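PDB 3G64: putative enoyl-CoA hydratase from Streptomyces coelicolor A3, which probably catalyses the hydration of enoyl-CoA thioesters or a related crotonase-type reaction on an acyl-CoA substrate. Local coordinates for residues Y259-A264 against P271-G276; A108-P113 against L230-L235; E44-L49 against L96-M101; L131-D136 against A163-R168. All coordinates share one frame; numbering follows the deposited sequence.

Contact 1 (Y259-A264 against P271-G276)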
loop_
_atom_site.group_PDB
_atom_site.type_symbol
_atom_site.label_atom_id
_atom_site.label_comp_id
_atom_site.label_asym_id
_atom_site.label_seq_id
_atom_site.Cartn_x
_atom_site.Cartn_y
_atom_site.Cartn_z
ATOM N N TYR A 259 14.381 -17.937 21.270
ATOM C CA TYR A 259 15.536 -17.143 20.899
ATOM C C TYR A 259 16.805 -17.762 21.485
ATOM O O TYR A 259 17.814 -17.837 20.802
ATOM C CB TYR A 259 15.369 -15.751 21.462
ATOM C CG TYR A 259 16.455 -14.747 21.143
ATOM C CD1 TYR A 259 16.759 -14.403 19.823
ATOM C CD2 TYR A 259 17.124 -14.081 22.172
ATOM C CE1 TYR A 259 17.705 -13.432 19.546
ATOM C CE2 TYR A 259 18.060 -13.099 21.911
ATOM C CZ TYR A 259 18.349 -12.781 20.606
ATOM O OH TYR A 259 19.278 -11.810 20.357
ATOM N N ALA A 260 16.751 -18.190 22.748
ATOM C CA ALA A 260 17.921 -18.825 23.378
ATOM C C ALA A 260 18.250 -20.133 22.646
ATOM O O ALA A 260 19.420 -20.444 22.377
ATOM C CB ALA A 260 17.686 -19.071 24.867
ATOM N N GLU A 261 17.212 -20.880 22.293
ATOM C CA GLU A 261 17.416 -22.145 21.613
ATOM C C GLU A 261 18.035 -21.915 20.240
ATOM O O GLU A 261 18.869 -22.714 19.791
ATOM C CB GLU A 261 16.134 -22.971 21.544
ATOM C CG GLU A 261 16.147 -24.113 20.501
ATOM C CD GLU A 261 17.068 -25.319 20.851
ATOM O OE1 GLU A 261 17.805 -25.288 21.855
ATOM O OE2 GLU A 261 17.020 -26.318 20.106
ATOM N N PHE A 262 17.680 -20.818 19.574
ATOM C CA PHE A 262 18.303 -20.585 18.274
ATOM C C PHE A 262 19.826 -20.528 18.429
ATOM O O PHE A 262 20.564 -21.097 17.637
ATOM C CB PHE A 262 17.880 -19.278 17.601
ATOM C CG PHE A 262 18.876 -18.831 16.560
ATOM C CD1 PHE A 262 18.955 -19.492 15.336
ATOM C CD2 PHE A 262 19.797 -17.831 16.845
ATOM C CE1 PHE A 262 19.883 -19.113 14.388
ATOM C CE2 PHE A 262 20.736 -17.450 15.908
ATOM C CZ PHE A 262 20.787 -18.088 14.686
ATOM N N HIS A 263 20.274 -19.785 19.431
ATOM C CA HIS A 263 21.696 -19.577 19.637
ATOM C C HIS A 263 22.418 -20.858 20.115
ATOM O O HIS A 263 23.526 -21.159 19.662
ATOM C CB HIS A 263 21.931 -18.439 20.624
ATOM C CG HIS A 263 23.369 -18.081 20.775
ATOM N ND1 HIS A 263 24.142 -18.524 21.832
ATOM C CD2 HIS A 263 24.195 -17.355 19.985
ATOM C CE1 HIS A 263 25.371 -18.077 21.688
ATOM N NE2 HIS A 263 25.433 -17.364 20.574
ATOM N N ALA A 264 21.788 -21.591 21.029
ATOM C CA ALA A 264 22.336 -22.855 21.492
ATOM C C ALA A 264 22.491 -23.823 20.318
ATOM O O ALA A 264 23.530 -24.474 20.188
ATOM C CB ALA A 264 21.457 -23.452 22.572
ATOM N N PRO A 271 19.872 -28.739 14.519
ATOM C CA PRO A 271 18.560 -28.110 14.307
ATOM C C PRO A 271 17.979 -27.575 15.610
ATOM O O PRO A 271 18.120 -28.227 16.644
ATOM C CB PRO A 271 17.697 -29.270 13.809
ATOM C CG PRO A 271 18.671 -30.293 13.301
ATOM C CD PRO A 271 19.864 -30.173 14.180
ATOM N N PRO A 272 17.326 -26.403 15.570
ATOM C CA PRO A 272 16.720 -25.914 16.816
ATOM C C PRO A 272 15.470 -26.714 17.085
ATOM O O PRO A 272 14.840 -27.151 16.143
ATOM C CB PRO A 272 16.346 -24.465 16.497
ATOM C CG PRO A 272 16.864 -24.177 15.125
ATOM C CD PRO A 272 17.094 -25.496 14.439
ATOM N N LYS A 273 15.133 -26.928 18.343
ATOM C CA LYS A 273 13.843 -27.515 18.675
ATOM C C LYS A 273 12.970 -26.411 19.298
ATOM O O LYS A 273 13.149 -26.033 20.459
ATOM C CB LYS A 273 14.004 -28.692 19.635
ATOM C CG LYS A 273 14.622 -29.939 18.981
ATOM C CD LYS A 273 14.882 -31.059 19.992
ATOM C CE LYS A 273 15.500 -32.286 19.318
ATOM N NZ LYS A 273 15.314 -33.537 20.112
ATOM N N TRP A 274 12.045 -25.877 18.507
ATOM C CA TRP A 274 11.205 -24.760 18.964
ATOM C C TRP A 274 10.144 -25.212 19.957
ATOM O O TRP A 274 9.638 -26.327 19.860
ATOM C CB TRP A 274 10.518 -24.107 17.775
ATOM C CG TRP A 274 11.434 -23.727 16.647
ATOM C CD1 TRP A 274 11.445 -24.267 15.390
ATOM C CD2 TRP A 274 12.478 -22.737 16.666
ATOM N NE1 TRP A 274 12.405 -23.657 14.623
ATOM C CE2 TRP A 274 13.050 -22.713 15.379
ATOM C CE3 TRP A 274 12.963 -21.856 17.633
ATOM C CZ2 TRP A 274 14.089 -21.847 15.042
ATOM C CZ3 TRP A 274 13.980 -20.988 17.292
ATOM C CH2 TRP A 274 14.529 -20.986 16.011
ATOM N N GLN A 275 9.790 -24.332 20.892
ATOM C CA GLN A 275 8.712 -24.602 21.849
ATOM C C GLN A 275 7.568 -23.563 21.804
ATOM O O GLN A 275 6.538 -23.756 22.450
ATOM C CB GLN A 275 9.260 -24.639 23.281
ATOM C CG GLN A 275 10.357 -25.668 23.540
ATOM C CD GLN A 275 9.817 -27.083 23.560
ATOM O OE1 GLN A 275 8.615 -27.294 23.727
ATOM N NE2 GLN A 275 10.703 -28.063 23.383
ATOM N N GLY A 276 7.766 -22.451 21.097
ATOM C CA GLY A 276 6.741 -21.404 21.025
ATOM C C GLY A 276 6.571 -20.615 22.314
ATOM O O GLY A 276 5.455 -20.251 22.670
#

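Contact 2 (A108-P113 against L230-L235)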
loop_
_atom_site.group_PDB
_atom_site.type_symbol
_atom_site.label_atom_id
_atom_site.label_comp_id
_atom_site.label_asym_id
_atom_site.label_seq_id
_atom_site.Cartn_x
_atom_site.Cartn_y
_atom_site.Cartn_z
ATOM N N ALA A 108 -11.609 -11.137 13.014
ATOM C CA ALA A 108 -11.131 -12.268 13.812
ATOM C C ALA A 108 -10.042 -13.059 13.048
ATOM O O ALA A 108 -9.063 -13.519 13.641
ATOM C CB ALA A 108 -12.291 -13.180 14.183
ATOM N N VAL A 109 -10.188 -13.200 11.730
ATOM C CA VAL A 109 -9.110 -13.831 10.965
ATOM C C VAL A 109 -7.836 -13.000 11.058
ATOM O O VAL A 109 -6.751 -13.538 11.261
ATOM C CB VAL A 109 -9.475 -14.071 9.482
ATOM C CG1 VAL A 109 -8.236 -14.564 8.695
ATOM C CG2 VAL A 109 -10.588 -15.095 9.376
ATOM N N ARG A 110 -7.961 -11.679 10.922
ATOM C CA ARG A 110 -6.790 -10.810 11.007
ATOM C C ARG A 110 -6.126 -10.819 12.405
ATOM O O ARG A 110 -4.928 -10.511 12.522
ATOM C CB ARG A 110 -7.147 -9.356 10.584
ATOM C CG ARG A 110 -7.592 -9.238 9.059
ATOM C CD ARG A 110 -6.501 -9.801 8.086
ATOM N NE ARG A 110 -5.143 -9.413 8.508
ATOM C CZ ARG A 110 -4.068 -10.203 8.422
ATOM N NH1 ARG A 110 -4.167 -11.440 7.921
ATOM N NH2 ARG A 110 -2.883 -9.770 8.854
ATOM N N GLU A 111 -6.888 -11.144 13.445
ATOM C CA GLU A 111 -6.384 -10.966 14.809
ATOM C C GLU A 111 -6.042 -12.250 15.565
ATOM O O GLU A 111 -5.486 -12.175 16.653
ATOM C CB GLU A 111 -7.361 -10.118 15.659
ATOM C CG GLU A 111 -7.366 -8.637 15.295
ATOM C CD GLU A 111 -8.315 -7.799 16.159
ATOM O OE1 GLU A 111 -9.084 -8.355 16.972
ATOM O OE2 GLU A 111 -8.286 -6.561 16.017
ATOM N N CYS A 112 -6.391 -13.411 15.020
ATOM C CA CYS A 112 -6.183 -14.660 15.743
ATOM C C CYS A 112 -4.692 -14.989 15.828
ATOM O O CYS A 112 -3.961 -14.800 14.853
ATOM C CB CYS A 112 -6.952 -15.811 15.088
ATOM S SG CYS A 112 -6.536 -16.143 13.335
ATOM N N PRO A 113 -4.248 -15.501 16.991
ATOM C CA PRO A 113 -2.826 -15.692 17.307
ATOM C C PRO A 113 -2.194 -16.912 16.602
ATOM O O PRO A 113 -1.499 -17.692 17.243
ATOM C CB PRO A 113 -2.831 -15.891 18.821
ATOM C CG PRO A 113 -4.185 -16.529 19.105
ATOM C CD PRO A 113 -5.142 -15.951 18.075
ATOM N N LEU A 230 1.995 -7.810 14.628
ATOM C CA LEU A 230 2.631 -6.515 14.324
ATOM C C LEU A 230 2.317 -6.008 12.913
ATOM O O LEU A 230 2.147 -4.815 12.707
ATOM C CB LEU A 230 4.150 -6.544 14.593
ATOM C CG LEU A 230 4.500 -6.087 16.029
ATOM C CD1 LEU A 230 3.710 -6.856 17.098
ATOM C CD2 LEU A 230 5.973 -6.217 16.289
ATOM N N LEU A 231 2.250 -6.915 11.942
ATOM C CA LEU A 231 1.807 -6.536 10.601
ATOM C C LEU A 231 0.416 -5.894 10.665
ATOM O O LEU A 231 0.156 -4.814 10.121
ATOM C CB LEU A 231 1.743 -7.780 9.692
ATOM C CG LEU A 231 3.093 -8.192 9.107
ATOM C CD1 LEU A 231 3.061 -9.653 8.592
ATOM C CD2 LEU A 231 3.532 -7.201 8.029
ATOM N N THR A 232 -0.476 -6.582 11.348
ATOM C CA THR A 232 -1.854 -6.142 11.439
ATOM C C THR A 232 -1.989 -4.806 12.152
ATOM O O THR A 232 -2.648 -3.885 11.654
ATOM C CB THR A 232 -2.691 -7.219 12.150
ATOM O OG1 THR A 232 -2.816 -8.347 11.272
ATOM C CG2 THR A 232 -4.056 -6.709 12.483
ATOM N N ALA A 233 -1.385 -4.696 13.330
ATOM C CA ALA A 233 -1.485 -3.441 14.090
ATOM C C ALA A 233 -0.840 -2.284 13.350
ATOM O O ALA A 233 -1.369 -1.181 13.362
ATOM C CB ALA A 233 -0.839 -3.594 15.503
ATOM N N GLU A 234 0.323 -2.521 12.739
ATOM C CA GLU A 234 1.136 -1.413 12.220
ATOM C C GLU A 234 0.626 -0.895 10.880
ATOM O O GLU A 234 1.051 0.177 10.440
ATOM C CB GLU A 234 2.644 -1.794 12.137
ATOM C CG GLU A 234 3.216 -2.004 13.546
ATOM C CD GLU A 234 4.686 -2.405 13.580
ATOM O OE1 GLU A 234 5.350 -2.390 12.510
ATOM O OE2 GLU A 234 5.174 -2.718 14.699
ATOM N N LEU A 235 -0.307 -1.623 10.250
ATOM C CA LEU A 235 -1.049 -1.052 9.127
ATOM C C LEU A 235 -1.819 0.195 9.584
ATOM O O LEU A 235 -2.160 1.068 8.771
ATOM C CB LEU A 235 -2.052 -2.062 8.532
ATOM C CG LEU A 235 -1.375 -3.181 7.730
ATOM C CD1 LEU A 235 -2.432 -4.244 7.429
ATOM C CD2 LEU A 235 -0.766 -2.637 6.438
#

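Contact 3 (E44-L49 against L96-M101)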
loop_
_atom_site.group_PDB
_atom_site.type_symbol
_atom_site.label_atom_id
_atom_site.label_comp_id
_atom_site.label_asym_id
_atom_site.label_seq_id
_atom_site.Cartn_x
_atom_site.Cartn_y
_atom_site.Cartn_z
ATOM N N GLU A 44 -25.698 -19.423 9.884
ATOM C CA GLU A 44 -25.125 -20.315 10.896
ATOM C C GLU A 44 -23.647 -20.617 10.636
ATOM O O GLU A 44 -22.898 -20.868 11.569
ATOM C CB GLU A 44 -25.907 -21.637 10.971
ATOM C CG GLU A 44 -27.300 -21.493 11.547
ATOM C CD GLU A 44 -28.321 -20.968 10.529
ATOM O OE1 GLU A 44 -28.023 -20.905 9.305
ATOM O OE2 GLU A 44 -29.434 -20.602 10.974
ATOM N N ALA A 45 -23.226 -20.610 9.375
ATOM C CA ALA A 45 -21.818 -20.825 9.078
ATOM C C ALA A 45 -20.995 -19.606 9.510
ATOM O O ALA A 45 -19.900 -19.744 10.045
ATOM C CB ALA A 45 -21.614 -21.115 7.608
ATOM N N TYR A 46 -21.512 -18.410 9.248
ATOM C CA TYR A 46 -20.855 -17.213 9.767
ATOM C C TYR A 46 -20.763 -17.280 11.298
ATOM O O TYR A 46 -19.742 -16.915 11.875
ATOM C CB TYR A 46 -21.631 -15.966 9.370
ATOM C CG TYR A 46 -21.360 -15.481 7.958
ATOM C CD1 TYR A 46 -20.088 -15.036 7.579
ATOM C CD2 TYR A 46 -22.380 -15.418 7.026
ATOM C CE1 TYR A 46 -19.851 -14.563 6.286
ATOM C CE2 TYR A 46 -22.156 -14.944 5.751
ATOM C CZ TYR A 46 -20.892 -14.523 5.388
ATOM O OH TYR A 46 -20.707 -14.058 4.112
ATOM N N ALA A 47 -21.827 -17.752 11.955
ATOM C CA ALA A 47 -21.827 -17.781 13.421
ATOM C C ALA A 47 -20.793 -18.760 13.938
ATOM O O ALA A 47 -20.136 -18.512 14.955
ATOM C CB ALA A 47 -23.256 -18.111 13.984
ATOM N N ASP A 48 -20.632 -19.880 13.240
ATOM C CA ASP A 48 -19.627 -20.845 13.649
ATOM C C ASP A 48 -18.222 -20.352 13.361
ATOM O O ASP A 48 -17.304 -20.598 14.156
ATOM C CB ASP A 48 -19.866 -22.212 13.006
ATOM C CG ASP A 48 -20.914 -23.031 13.751
ATOM O OD1 ASP A 48 -21.575 -22.477 14.673
ATOM O OD2 ASP A 48 -21.073 -24.221 13.403
ATOM N N LEU A 49 -18.031 -19.651 12.241
ATOM C CA LEU A 49 -16.712 -19.041 12.010
ATOM C C LEU A 49 -16.361 -18.091 13.159
ATOM O O LEU A 49 -15.255 -18.127 13.702
ATOM C CB LEU A 49 -16.689 -18.264 10.688
ATOM C CG LEU A 49 -16.621 -19.246 9.488
ATOM C CD1 LEU A 49 -16.914 -18.542 8.173
ATOM C CD2 LEU A 49 -15.274 -19.967 9.429
ATOM N N LEU A 96 -28.117 -4.563 10.614
ATOM C CA LEU A 96 -26.843 -4.099 11.128
ATOM C C LEU A 96 -26.086 -5.244 11.802
ATOM O O LEU A 96 -24.861 -5.372 11.628
ATOM C CB LEU A 96 -27.022 -2.913 12.106
ATOM C CG LEU A 96 -25.729 -2.308 12.681
ATOM C CD1 LEU A 96 -24.947 -1.536 11.600
ATOM C CD2 LEU A 96 -26.071 -1.360 13.862
ATOM N N ASP A 97 -26.801 -6.053 12.584
ATOM C CA ASP A 97 -26.161 -7.176 13.285
ATOM C C ASP A 97 -25.512 -8.149 12.277
ATOM O O ASP A 97 -24.434 -8.702 12.531
ATOM C CB ASP A 97 -27.212 -7.982 14.085
ATOM C CG ASP A 97 -27.630 -7.302 15.397
ATOM O OD1 ASP A 97 -26.898 -6.426 15.883
ATOM O OD2 ASP A 97 -28.699 -7.664 15.947
ATOM N N PHE A 98 -26.194 -8.414 11.161
ATOM C CA PHE A 98 -25.652 -9.376 10.175
ATOM C C PHE A 98 -24.349 -8.798 9.577
ATOM O O PHE A 98 -23.313 -9.453 9.524
ATOM C CB PHE A 98 -26.665 -9.715 9.051
ATOM C CG PHE A 98 -26.019 -10.402 7.885
ATOM C CD1 PHE A 98 -25.538 -11.709 8.025
ATOM C CD2 PHE A 98 -25.782 -9.727 6.699
ATOM C CE1 PHE A 98 -24.846 -12.356 6.973
ATOM C CE2 PHE A 98 -25.098 -10.383 5.612
ATOM C CZ PHE A 98 -24.625 -11.689 5.770
ATOM N N ASN A 99 -24.392 -7.548 9.139
ATOM C CA ASN A 99 -23.204 -6.972 8.539
ATOM C C ASN A 99 -22.067 -6.749 9.507
ATOM O O ASN A 99 -20.890 -6.811 9.123
ATOM C CB ASN A 99 -23.543 -5.725 7.748
ATOM C CG ASN A 99 -24.408 -6.055 6.543
ATOM O OD1 ASN A 99 -23.918 -6.647 5.563
ATOM N ND2 ASN A 99 -25.693 -5.722 6.619
ATOM N N ARG A 100 -22.405 -6.528 10.766
ATOM C CA ARG A 100 -21.356 -6.430 11.770
ATOM C C ARG A 100 -20.731 -7.801 11.993
ATOM O O ARG A 100 -19.533 -7.912 12.212
ATOM C CB ARG A 100 -21.907 -5.893 13.096
ATOM C CG ARG A 100 -20.847 -5.828 14.194
ATOM C CD ARG A 100 -21.367 -5.066 15.415
ATOM N NE ARG A 100 -21.282 -3.608 15.268
ATOM C CZ ARG A 100 -22.307 -2.780 15.465
ATOM N NH1 ARG A 100 -23.486 -3.296 15.802
ATOM N NH2 ARG A 100 -22.156 -1.442 15.343
HETATM N N MSE A 101 -21.554 -8.840 11.981
HETATM C CA MSE A 101 -21.044 -10.176 12.230
HETATM C C MSE A 101 -20.056 -10.584 11.125
HETATM O O MSE A 101 -19.024 -11.186 11.402
HETATM C CB MSE A 101 -22.182 -11.196 12.300
HETATM C CG MSE A 101 -21.668 -12.641 12.136
HETATM SE SE MSE A 101 -23.036 -14.022 12.442
HETATM C CE MSE A 101 -24.096 -13.793 10.786
#

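Contact 4 (L131-D136 against A163-R168)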
loop_
_atom_site.group_PDB
_atom_site.type_symbol
_atom_site.label_atom_id
_atom_site.label_comp_id
_atom_site.label_asym_id
_atom_site.label_seq_id
_atom_site.Cartn_x
_atom_site.Cartn_y
_atom_site.Cartn_z
ATOM N N LEU A 131 -12.828 -13.633 2.615
ATOM C CA LEU A 131 -12.217 -14.573 3.550
ATOM C C LEU A 131 -10.822 -14.972 3.058
ATOM O O LEU A 131 -9.872 -15.010 3.832
ATOM C CB LEU A 131 -13.096 -15.819 3.688
ATOM C CG LEU A 131 -14.375 -15.567 4.498
ATOM C CD1 LEU A 131 -15.206 -16.853 4.565
ATOM C CD2 LEU A 131 -14.018 -15.042 5.913
ATOM N N ALA A 132 -10.698 -15.235 1.765
ATOM C CA ALA A 132 -9.388 -15.537 1.194
ATOM C C ALA A 132 -8.432 -14.351 1.402
ATOM O O ALA A 132 -7.294 -14.514 1.824
ATOM C CB ALA A 132 -9.522 -15.870 -0.299
ATOM N N LEU A 133 -8.915 -13.149 1.116
ATOM C CA LEU A 133 -8.083 -11.954 1.227
ATOM C C LEU A 133 -7.624 -11.709 2.680
ATOM O O LEU A 133 -6.541 -11.182 2.917
ATOM C CB LEU A 133 -8.909 -10.752 0.711
ATOM C CG LEU A 133 -8.278 -9.363 0.608
ATOM C CD1 LEU A 133 -7.122 -9.403 -0.401
ATOM C CD2 LEU A 133 -9.354 -8.358 0.187
ATOM N N ALA A 134 -8.436 -12.108 3.655
ATOM C CA ALA A 134 -8.095 -11.863 5.058
ATOM C C ALA A 134 -7.030 -12.839 5.586
ATOM O O ALA A 134 -6.298 -12.534 6.529
ATOM C CB ALA A 134 -9.347 -11.913 5.939
ATOM N N ALA A 135 -6.960 -14.005 4.970
ATOM C CA ALA A 135 -5.983 -15.027 5.355
ATOM C C ALA A 135 -4.569 -14.473 5.255
ATOM O O ALA A 135 -4.289 -13.540 4.473
ATOM C CB ALA A 135 -6.134 -16.293 4.427
ATOM N N ASP A 136 -3.671 -15.020 6.058
ATOM C CA ASP A 136 -2.283 -14.622 5.969
ATOM C C ASP A 136 -1.648 -15.144 4.686
ATOM O O ASP A 136 -0.795 -14.454 4.077
ATOM C CB ASP A 136 -1.547 -15.116 7.214
ATOM C CG ASP A 136 -2.216 -14.589 8.490
ATOM O OD1 ASP A 136 -2.092 -13.370 8.743
ATOM O OD2 ASP A 136 -2.913 -15.364 9.188
ATOM N N ALA A 163 -12.753 -3.256 1.303
ATOM C CA ALA A 163 -12.225 -1.994 0.812
ATOM C C ALA A 163 -11.076 -1.487 1.692
ATOM O O ALA A 163 -10.310 -0.597 1.280
ATOM C CB ALA A 163 -13.327 -0.932 0.713
ATOM N N TYR A 164 -10.953 -2.047 2.889
ATOM C CA TYR A 164 -9.766 -1.788 3.715
ATOM C C TYR A 164 -8.620 -2.709 3.272
ATOM O O TYR A 164 -7.485 -2.256 3.001
ATOM C CB TYR A 164 -10.099 -2.033 5.191
ATOM C CG TYR A 164 -8.909 -2.004 6.128
ATOM C CD1 TYR A 164 -8.476 -0.799 6.717
ATOM C CD2 TYR A 164 -8.218 -3.179 6.439
ATOM C CE1 TYR A 164 -7.371 -0.773 7.587
ATOM C CE2 TYR A 164 -7.105 -3.170 7.303
ATOM C CZ TYR A 164 -6.691 -1.976 7.877
ATOM O OH TYR A 164 -5.591 -1.998 8.737
ATOM N N LEU A 165 -8.896 -4.009 3.190
ATOM C CA LEU A 165 -7.805 -4.940 2.891
ATOM C C LEU A 165 -7.322 -4.853 1.446
ATOM O O LEU A 165 -6.124 -4.877 1.189
ATOM C CB LEU A 165 -8.240 -6.361 3.176
ATOM C CG LEU A 165 -8.430 -6.700 4.653
ATOM C CD1 LEU A 165 -9.147 -8.063 4.772
ATOM C CD2 LEU A 165 -7.082 -6.706 5.405
ATOM N N LEU A 166 -8.239 -4.752 0.488
ATOM C CA LEU A 166 -7.802 -4.966 -0.897
ATOM C C LEU A 166 -6.744 -3.950 -1.338
ATOM O O LEU A 166 -5.722 -4.337 -1.887
ATOM C CB LEU A 166 -8.977 -5.064 -1.881
ATOM C CG LEU A 166 -8.625 -5.583 -3.295
ATOM C CD1 LEU A 166 -7.973 -6.996 -3.333
ATOM C CD2 LEU A 166 -9.884 -5.540 -4.161
ATOM N N PRO A 167 -6.971 -2.648 -1.095
ATOM C CA PRO A 167 -5.912 -1.730 -1.542
ATOM C C PRO A 167 -4.602 -1.961 -0.813
ATOM O O PRO A 167 -3.553 -1.571 -1.355
ATOM C CB PRO A 167 -6.415 -0.333 -1.145
ATOM C CG PRO A 167 -7.747 -0.514 -0.579
ATOM C CD PRO A 167 -8.172 -1.952 -0.610
ATOM N N ARG A 168 -4.645 -2.520 0.399
ATOM C CA ARG A 168 -3.403 -2.755 1.138
ATOM C C ARG A 168 -2.659 -3.996 0.625
ATOM O O ARG A 168 -1.468 -4.180 0.915
ATOM C CB ARG A 168 -3.671 -2.871 2.648
ATOM C CG ARG A 168 -3.975 -1.481 3.247
ATOM C CD ARG A 168 -4.668 -1.585 4.577
ATOM N NE ARG A 168 -4.802 -0.259 5.204
ATOM C CZ ARG A 168 -5.802 0.600 4.980
ATOM N NH1 ARG A 168 -6.759 0.304 4.103
ATOM N NH2 ARG A 168 -5.839 1.772 5.641
#

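Contact 1 (Y259-A264 against P271-G276)
Glu-261 lies against the Pro-272–Lys-273 backbone, its aliphatic part beside the proline and its carboxylate closing on the next peptide N-H. Glu-261 CG stands 4.0 Å from Pro-272 CB, and OE2 of the same residue accepts a hydrogen bond from Lys-273 N at 2.7 Å. The bond is almost straight, 171° at the hydrogen, and uses the anti lone pair of OE2, the one turned from the other carboxylate oxygen. Glu-261 reaches it because CG swings away from the backbone N (chi1 163°) and the chain then bends at chi2, folding the acid group toward the loop. The same OE2 forms a salt bridge with Arg-270, so one oxygen ties two points of the chain that follows the helix, a task that suits a long, flexible acid. Lys-273 gives the contact its backbone and CB, while its amino end leads off in another direction. Trp-274 follows directly after Lys-273: its CB starts out away from the helix, but the indole returns and brings CH2 to 4.1 Å from Phe-262 CB. Pro-272 CB sits 3.7 Å above one face of the indole, toward its rim, a rigid and apolar neighbour for a flat ring. Asp-258 takes the N-H groups of Gln-275 and Gly-276, while Arg-152 of the second subunit packs on both Phe-262 and Trp-274. The arrangement is a C-terminal tail turned back along the last helix, 257-267, in the helical C-terminal region that commonly takes part in subunit association in the crotonase fold, as it does here with the second subunit.

Contact 2 (A108-P113 against L230-L235)
Arg-110 and Thr-232 meet at a slant, the guanidinium reaching over from helix 92-111 to the hydroxyl on helix 221-234. Arg-110 NH2 approaches Thr-232 OG1 to 2.8 Å, but the angle at the hydrogen is only 127°, so this hydrogen bond is weak. Thr-232 OG1 also lies 3.3 Å from the backbone O of Arg-110, and it has a weak partner in the carbonyl of Lys-228 one turn back on its own helix. Threonine suits this spot because a single small hydroxyl can serve a donor and face carbonyls at once, while Thr-232 CG2 packs 3.9 Å from Arg-110 O. The arginine chain is bent at both chi2 (-56°) and chi3 (-41°), which turns the guanidinium aside, next to the C-terminal end of its helix. There NH1 finds its stronger partners, the carbonyl of Ala-134 and the carboxylate of Asp-136. These probably keep the buried group charged and fix its plane, while NH2 makes the weak bond to the threonine. Leu-239 of the third subunit packs on Arg-110. The pair is a polar bridge between the C-terminal ends of two helices, one from the crotonase core and one from the C-terminal helical region typical of this fold.

Contact 3 (E44-L49 against L96-M101)
Tyr-46 and selenomethionine Met-101 supply most of the buried surface, and Phe-98 adds a second arm. The methyl CE of Met-101 presses on Tyr-46 CB at 3.6 Å, while its selenium lies 4.0 Å from Ala-47 N. The Met-101 chain runs straight out from its helix through chi1 and chi2 and turns only at chi3 (73°), which lays the methyl against the root of the tyrosine. Alanine fits next door, since its small CB lets the bulky selenium come up close to the backbone. Higher on the tyrosine, Phe-98 meets the ring in an offset edge-to-face pair: the phenylalanine edge is directed at the tyrosine face, with centroids 5.8 Å apart and planes at 76°. Phe-98 CE1 makes the approach, 3.9 Å from Tyr-46 CE2. Its CB points neither to nor from the other helix, yet its ring reaches into the gap between the two segments, whose axes pass 11.0 Å apart at 49°. Ile-83 of helix 80-87 touches both rings, and Phe-43 meets Phe-98 at a steep angle. Phe-98 also packs on Met-254 of the third subunit. No hydrogen bond crosses between 44-49 and 96-101, so the helices are held here by dispersion, which rewards close fit, and by the weak electrostatics of ring hydrogens facing a pi cloud, which also depend on how the two planes are turned.

Contact 4 (L131-D136 against A163-R168)
Two helical segments approach with Leu-133 and Leu-165 nearest, their CA atoms 7.2 Å apart. The first is the last turn of helix 127-134, where Ala-135 is the first residue to leave helical angles. The second runs through helix 162-170 and is kinked at Pro-167, whose nitrogen has no hydrogen to give to the turn before. Between them Leu-133 does most of the work. Its CG stands opposite the backbone N (chi1 -176°), which carries the isobutyl group across to the other helix. There the branch splits: Leu-133 CD2 rests on Leu-165 CB at 3.8 Å, and Leu-133 CD1 meets Leu-166 CD1 at 3.9 Å. Leu-133 and Leu-165 lie alongside each other, pointing opposite ways, whereas Leu-166 crosses Leu-133 nearly at a right angle, so the forked leucines mesh without polar help. Helix 127-134 links strands 123-125 and 137-140 in the crotonase core, and in relatives its N-terminal end contributes a backbone N-H to the oxyanion hole that holds the thioester carbonyl; the present contact is at the other end. Ala-134 is small enough for Leu-165 CD1 to settle 4.0 Å from its CB. Within helix 162-170, Arg-168 folds back on Tyr-164: NH1 donates to Tyr-164 O at 2.9 Å, close to the guanidinium plane, and Tyr-164 CE1 lies 3.3 Å above the centre of that group. NH2 of Arg-168 bonds to the backbone O of Glu-234 of the third subunit, and Leu-231 of that subunit packs on Pro-167.

Overall arrangement
Going from the N terminus, contact 3 closes first, joining helix 43-58 to helix 92-111 around strand 64-69 and helix 80-87. The far end of helix 92-111 then opens contact 2, whose long loop shuts only at helix 221-234. Contact 4 is nested within that loop, pairing helix 127-134 with helix 162-170, and the two touch directly, their centres about 11 Å apart. Contact 1 follows in series as a short local closure at the C terminus, about 40 Å from contact 3 between centres and across the chain's centre from it. Contacts 3 and 4 thus bind helices of the core, contact 2 ties it to the C-terminal helices, and contact 1 finishes the chain beside the second subunit.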